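Local coordinates for multiple PDZ domain protein (Mus musculus, PDB 4XH7), which probably acts as a scaffold in signalling, its fourth PDZ domain being expected to bind short C-terminal peptide tails of partner proteins, at residues G86-H89 and Q90-V93. Numbering follows the deposited sequence.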
loop_
_atom_site.group_PDB
_atom_site.type_symbol
_atom_site.label_atom_id
_atom_site.label_comp_id
_atom_site.label_asym_id
_atom_site.label_seq_id
_atom_site.Cartn_x
_atom_site.Cartn_y
_atom_site.Cartn_z
ATOM N N GLY A 86 -6.089 -9.053 5.697
ATOM C CA GLY A 86 -7.058 -9.983 6.249
ATOM C C GLY A 86 -8.504 -9.553 6.085
ATOM O O GLY A 86 -9.400 -10.266 6.561
ATOM N N GLU A 87 -8.738 -8.421 5.415
ATOM C CA GLU A 87 -10.087 -7.948 5.161
ATOM C C GLU A 87 -10.696 -8.658 3.949
ATOM O O GLU A 87 -9.992 -9.284 3.154
ATOM C CB GLU A 87 -10.099 -6.412 4.946
ATOM C CG GLU A 87 -9.462 -5.555 6.094
ATOM C CD GLU A 87 -10.223 -5.583 7.436
ATOM O OE1 GLU A 87 -9.658 -5.123 8.463
ATOM O OE2 GLU A 87 -11.383 -6.032 7.471
ATOM N N ASN A 88 -12.018 -8.598 3.804
ATOM C CA ASN A 88 -12.623 -9.250 2.646
ATOM C C ASN A 88 -12.545 -8.385 1.397
ATOM O O ASN A 88 -12.184 -7.203 1.459
ATOM C CB ASN A 88 -14.082 -9.687 2.945
ATOM C CG ASN A 88 -15.050 -8.520 3.169
ATOM O OD1 ASN A 88 -15.078 -7.552 2.416
ATOM N ND2 ASN A 88 -15.884 -8.646 4.195
ATOM N N HIS A 89 -12.802 -8.997 0.244
ATOM C CA HIS A 89 -12.576 -8.313 -1.038
ATOM C C HIS A 89 -13.381 -7.027 -1.131
ATOM O O HIS A 89 -12.874 -6.009 -1.581
ATOM C CB HIS A 89 -12.948 -9.168 -2.267
ATOM C CG HIS A 89 -12.208 -10.463 -2.362
ATOM N ND1 HIS A 89 -10.891 -10.605 -1.974
ATOM C CD2 HIS A 89 -12.604 -11.683 -2.800
ATOM C CE1 HIS A 89 -10.520 -11.865 -2.130
ATOM N NE2 HIS A 89 -11.531 -12.534 -2.656
ATOM N N GLN A 90 -14.652 -7.087 -0.717
ATOM C CA GLN A 90 -15.486 -5.912 -0.861
ATOM C C GLN A 90 -14.959 -4.783 0.007
ATOM O O GLN A 90 -14.900 -3.642 -0.445
ATOM C CB GLN A 90 -16.932 -6.216 -0.509
ATOM C CG GLN A 90 -17.749 -4.955 -0.398
ATOM C CD GLN A 90 -19.198 -5.295 -0.351
ATOM O OE1 GLN A 90 -19.771 -5.522 0.732
ATOM N NE2 GLN A 90 -19.799 -5.397 -1.509
ATOM N N ASP A 91 -14.547 -5.091 1.234
ATOM C CA ASP A 91 -14.076 -4.031 2.106
ATOM C C ASP A 91 -12.786 -3.401 1.564
ATOM O O ASP A 91 -12.637 -2.177 1.581
ATOM C CB ASP A 91 -13.880 -4.548 3.518
ATOM C CG ASP A 91 -15.214 -4.785 4.240
ATOM O OD1 ASP A 91 -16.273 -4.305 3.755
ATOM O OD2 ASP A 91 -15.191 -5.445 5.303
ATOM N N VAL A 92 -11.858 -4.221 1.073
ATOM C CA VAL A 92 -10.652 -3.654 0.461
ATOM C C VAL A 92 -10.976 -2.747 -0.717
ATOM O O VAL A 92 -10.466 -1.635 -0.776
ATOM C CB VAL A 92 -9.689 -4.774 0.039
ATOM C CG1 VAL A 92 -8.501 -4.221 -0.742
ATOM C CG2 VAL A 92 -9.184 -5.503 1.307
ATOM N N VAL A 93 -11.819 -3.207 -1.632
ATOM C CA VAL A 93 -12.166 -2.401 -2.802
ATOM C C VAL A 93 -12.835 -1.098 -2.389
ATOM O O VAL A 93 -12.472 -0.025 -2.916
ATOM C CB VAL A 93 -13.077 -3.191 -3.747
ATOM C CG1 VAL A 93 -13.619 -2.278 -4.842
ATOM C CG2 VAL A 93 -12.301 -4.353 -4.332
HETATM O O HOH W 1 -13.343 -7.194 5.909
HETATM O O HOH W 2 -18.285 -6.383 3.252
#
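Asn88 is the N-cap of helix 89-97 in this PDZ domain: its OD1 accepts a bond from Asp91 N at 2.8 Å, the N-H pointing at it with an angle of 161°. As in other PDZ domains, the helix started by this cap probably lines the peptide-binding groove together with strand 44-49. Placing CG between the backbone N and the carbonyl carbon (chi1 66°) folds the amide back over the first turn to reach that N-H. The same tight part holds the bond from Val92 N to Asn88 O, 3.0 Å, and the buried Val92, which lays CG2 against Glu87 CB, 3.9 Å away. The polar side-chain ends form the looser, wet side. Amide and carboxylate of Asn88 and Asp91 lie with planes 39° apart, and a water joins Asp91 OD1 to Gln90 OE1. Glu87 OE2 and Asp91 OD2, like charges 4.4 Å apart, are bridged by a second water that donates to both, while Glu87 OE1 is held by Asn83. Facing another way, His89 bonds His53 through ND1. Exchanging Asp91 for an alanine would probably break the water bridges from this residue to Glu87 and Gln90. The water between the acids also accepts from Asn88 N, at 2.9 Å.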